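Local coordinates for protein EchA1_1 (Mycobacterium avium subsp. paratuberculosis, PDB 3R9T) that probably catalyses the reversible hydration of enoyl-CoA thioesters to (3S)-3-hydroxyacyl-CoA in fatty acid metabolism, at residues B[207-210]-B[211-214]; B[44-47]-B[48-52]. All coordinates share one frame; numbering follows the deposited sequence.

Overall arrangement
Contact 2 (44-47 with 48-52) comes first along the chain and contact 1 (207-210 with 211-214) follows in series. Each is a local contact within one helix. Contact 2 forms the C-terminal end of helix 35-50, which links the parallel strands 19-24 and 56-61 of the six-stranded mixed sheet. Contact 1 forms the first turns of helix 208-218. The centres of the two contacts lie 15 Å apart and their nearest atoms about 6 Å apart, so they do not touch. K102 and D101 reach residues of both contacts. Contact 2 belongs to the crotonase core, whereas contact 1 faces a second subunit of the trimeric assembly.

Contact 1 of 2, residues B[207-210]-B[211-214]; sequences APLS and VQAS
A207 is the N-cap of helix 208-218, and its carbonyl oxygen takes the N-H of V211. The bond is 3.0 Å from A207 O to V211 N. V211 CG2 packs on A207 O at 3.4 Å. This methyl lies beside its own backbone N, because CG1 takes the position anti to that N (chi1 167°). P208 fills the first helical position, where its lack of an N-H costs no helix bond. P208 O accepts from Q212 N at 3.0 Å. The Q212 side chain runs back over this carbonyl, with Q212 CG 3.2 Å from P208 O. Its extended chain brings the amide between two neighbours. OE1 lies near P208 CB, and Q212 NE2 is 4.1 Å from L209 CD2. The bonds V211 N to A207 O and Q212 N to P208 O are regular i to i+4 bonds of an alpha-helix, here in its first turn. L209 O continues the series to A213 N. The A213 methyl also rests on L209 O. L209 itself packs on L243 of the second subunit. S210 O is gripped twice by S214, through S214 N at 2.9 Å and S214 OG at 2.8 Å. The two donors come from opposite faces of the carbonyl plane. S210 OG turns to another partner and is hydrogen-bonded to L143 O of the second subunit. S214 packs on I144 of that subunit, a residue of the benzoic acid pocket.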
loop_
_atom_site.group_PDB
_atom_site.type_symbol
_atom_site.label_atom_id
_atom_site.label_comp_id
_atom_site.label_asym_id
_atom_site.label_seq_id
_atom_site.Cartn_x
_atom_site.Cartn_y
_atom_site.Cartn_z
ATOM N N ALA B 207 14.722 12.409 19.140
ATOM C CA ALA B 207 16.126 12.010 19.146
ATOM C C ALA B 207 16.633 11.858 17.722
ATOM O O ALA B 207 16.053 11.102 16.958
ATOM C CB ALA B 207 16.303 10.722 19.917
ATOM N N PRO B 208 17.690 12.613 17.351
ATOM C CA PRO B 208 18.157 12.615 15.955
ATOM C C PRO B 208 18.563 11.250 15.430
ATOM O O PRO B 208 18.231 10.896 14.309
ATOM C CB PRO B 208 19.390 13.537 15.984
ATOM C CG PRO B 208 19.766 13.653 17.410
ATOM C CD PRO B 208 18.474 13.553 18.176
ATOM N N LEU B 209 19.315 10.497 16.215
ATOM C CA LEU B 209 19.750 9.190 15.735
ATOM C C LEU B 209 18.582 8.224 15.523
ATOM O O LEU B 209 18.636 7.365 14.641
ATOM C CB LEU B 209 20.759 8.554 16.685
ATOM C CG LEU B 209 22.074 9.317 16.893
ATOM C CD1 LEU B 209 22.890 8.647 18.007
ATOM C CD2 LEU B 209 22.854 9.406 15.588
ATOM N N SER B 210 17.538 8.368 16.331
ATOM C CA SER B 210 16.330 7.551 16.196
ATOM C C SER B 210 15.570 7.914 14.931
ATOM O O SER B 210 15.076 7.046 14.226
ATOM C CB SER B 210 15.399 7.777 17.383
ATOM O OG SER B 210 15.995 7.370 18.590
ATOM N N VAL B 211 15.455 9.206 14.645
ATOM C CA VAL B 211 14.719 9.671 13.444
ATOM C C VAL B 211 15.444 9.194 12.170
ATOM O O VAL B 211 14.824 8.672 11.222
ATOM C CB VAL B 211 14.549 11.227 13.470
ATOM C CG1 VAL B 211 14.082 11.796 12.094
ATOM C CG2 VAL B 211 13.608 11.651 14.604
ATOM N N GLN B 212 16.763 9.365 12.188
ATOM C CA GLN B 212 17.656 8.990 11.080
ATOM C C GLN B 212 17.606 7.491 10.833
ATOM O O GLN B 212 17.418 7.048 9.692
ATOM C CB GLN B 212 19.078 9.484 11.361
ATOM C CG GLN B 212 19.115 10.987 11.278
ATOM C CD GLN B 212 20.361 11.660 11.794
ATOM O OE1 GLN B 212 20.353 12.878 11.995
ATOM N NE2 GLN B 212 21.428 10.913 12.003
ATOM N N ALA B 213 17.718 6.713 11.906
ATOM C CA ALA B 213 17.662 5.261 11.790
ATOM C C ALA B 213 16.288 4.802 11.300
ATOM O O ALA B 213 16.174 3.878 10.484
ATOM C CB ALA B 213 17.983 4.598 13.111
ATOM N N SER B 214 15.230 5.440 11.807
ATOM C CA SER B 214 13.865 5.093 11.399
ATOM C C SER B 214 13.663 5.335 9.914
ATOM O O SER B 214 13.065 4.515 9.224
ATOM C CB SER B 214 12.812 5.884 12.194
ATOM O OG SER B 214 12.841 5.537 13.555
#

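Contact 2 of 2, residues B[44-47]-B[48-52]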
loop_
_atom_site.group_PDB
_atom_site.type_symbol
_atom_site.label_atom_id
_atom_site.label_comp_id
_atom_site.label_asym_id
_atom_site.label_seq_id
_atom_site.Cartn_x
_atom_site.Cartn_y
_atom_site.Cartn_z
ATOM N N ALA B 44 22.105 22.008 -1.425
ATOM C CA ALA B 44 21.496 22.335 -0.124
ATOM C C ALA B 44 21.135 21.066 0.642
ATOM O O ALA B 44 21.377 20.957 1.845
ATOM C CB ALA B 44 20.260 23.212 -0.316
ATOM N N LEU B 45 20.565 20.087 -0.049
ATOM C CA LEU B 45 20.310 18.792 0.588
ATOM C C LEU B 45 21.591 18.139 1.095
ATOM O O LEU B 45 21.614 17.570 2.188
ATOM C CB LEU B 45 19.649 17.827 -0.387
ATOM C CG LEU B 45 18.145 17.847 -0.578
ATOM C CD1 LEU B 45 17.785 16.703 -1.534
ATOM C CD2 LEU B 45 17.393 17.702 0.751
ATOM N N GLU B 46 22.652 18.203 0.299
ATOM C CA GLU B 46 23.929 17.606 0.690
ATOM C C GLU B 46 24.470 18.312 1.939
ATOM O O GLU B 46 24.987 17.666 2.856
ATOM C CB GLU B 46 24.914 17.641 -0.506
ATOM C CG GLU B 46 26.387 17.382 -0.213
ATOM C CD GLU B 46 27.278 17.590 -1.447
ATOM O OE1 GLU B 46 27.953 16.625 -1.867
ATOM O OE2 GLU B 46 27.297 18.713 -2.003
ATOM N N GLU B 47 24.292 19.629 1.999
ATOM C CA GLU B 47 24.746 20.437 3.137
ATOM C C GLU B 47 23.928 20.075 4.362
ATOM O O GLU B 47 24.463 19.929 5.458
ATOM C CB GLU B 47 24.609 21.937 2.828
ATOM C CG GLU B 47 24.808 22.903 4.018
ATOM C CD GLU B 47 26.169 22.765 4.706
ATOM O OE1 GLU B 47 26.977 23.712 4.606
ATOM O OE2 GLU B 47 26.440 21.726 5.350
ATOM N N ALA B 48 22.629 19.894 4.157
ATOM C CA ALA B 48 21.730 19.537 5.249
ATOM C C ALA B 48 22.150 18.194 5.837
ATOM O O ALA B 48 22.161 18.018 7.060
ATOM C CB ALA B 48 20.275 19.482 4.745
ATOM N N GLN B 49 22.493 17.248 4.965
ATOM C CA GLN B 49 22.901 15.925 5.403
ATOM C C GLN B 49 24.125 16.039 6.298
ATOM O O GLN B 49 24.243 15.314 7.274
ATOM C CB GLN B 49 23.222 15.023 4.212
ATOM C CG GLN B 49 23.720 13.628 4.583
ATOM C CD GLN B 49 22.696 12.893 5.412
ATOM O OE1 GLN B 49 21.863 12.187 4.873
ATOM N NE2 GLN B 49 22.727 13.095 6.725
ATOM N N HIS B 50 25.030 16.952 5.971
ATOM C CA HIS B 50 26.337 16.959 6.628
ATOM C C HIS B 50 26.460 17.888 7.816
ATOM O O HIS B 50 27.385 17.744 8.623
ATOM C CB HIS B 50 27.424 17.188 5.589
ATOM C CG HIS B 50 27.560 16.024 4.667
ATOM N ND1 HIS B 50 27.943 14.780 5.118
ATOM C CD2 HIS B 50 27.254 15.872 3.357
ATOM C CE1 HIS B 50 27.924 13.926 4.111
ATOM N NE2 HIS B 50 27.508 14.562 3.032
ATOM N N ASP B 51 25.526 18.820 7.935
ATOM C CA ASP B 51 25.542 19.781 9.018
ATOM C C ASP B 51 24.738 19.191 10.182
ATOM O O ASP B 51 23.509 19.093 10.107
ATOM C CB ASP B 51 24.959 21.115 8.522
ATOM C CG ASP B 51 25.001 22.214 9.572
ATOM O OD1 ASP B 51 25.284 21.919 10.749
ATOM O OD2 ASP B 51 24.739 23.381 9.212
ATOM N N PRO B 52 25.418 18.792 11.276
ATOM C CA PRO B 52 24.605 18.250 12.360
ATOM C C PRO B 52 23.746 19.312 13.078
ATOM O O PRO B 52 22.945 18.957 13.932
ATOM C CB PRO B 52 25.642 17.642 13.312
ATOM C CG PRO B 52 26.904 18.397 13.056
ATOM C CD PRO B 52 26.780 19.129 11.732
#
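The H50 ring lies against the backbone carbonyl of E46, with H50 CD2 2.9 Å from E46 O. E46 CG lies at the ring edge, in its plane, 4.0 Å from H50 CD2. The aliphatic part of the E46 side chain does the touching. The E46 carboxylate plane is turned 50° from the ring. Q49 CG sits over the centre of one ring face, 4.1 Å above the plane of the H50 ring. Q49 then bends away at chi2, and its OE1 accepts from the backbone N of D101. Further back, A44 O takes A48 N at 2.8 Å and L45 O takes Q49 N. The A48 methyl packs against both of these carbonyls. On the inner side, A44 and A48 touch M20 of strand 19-24, while L45 and A48 touch V57 of strand 56-61. The helix is thus the crossover of a beta-alpha-beta unit in the crotonase fold. The regular i to i+4 pattern loosens at the C-terminal end. H50 N is shared by two weak bonds, to E46 O (i to i+4) and E47 O (i to i+3). E47 O also takes D51 N at 2.9 Å. D51 is the first residue to leave helical angles. The E47 chain bends at chi2 (58°), which carries E47 OE2 to 3.6 Å from D51 CB. The two acids are like charges that do not touch, with E47 OE2 4.5 Å from D51 OD2. D51 OD1 accepts from E53 N, and OD2 forms a salt bridge with R15 that would be expected to ease their repulsion.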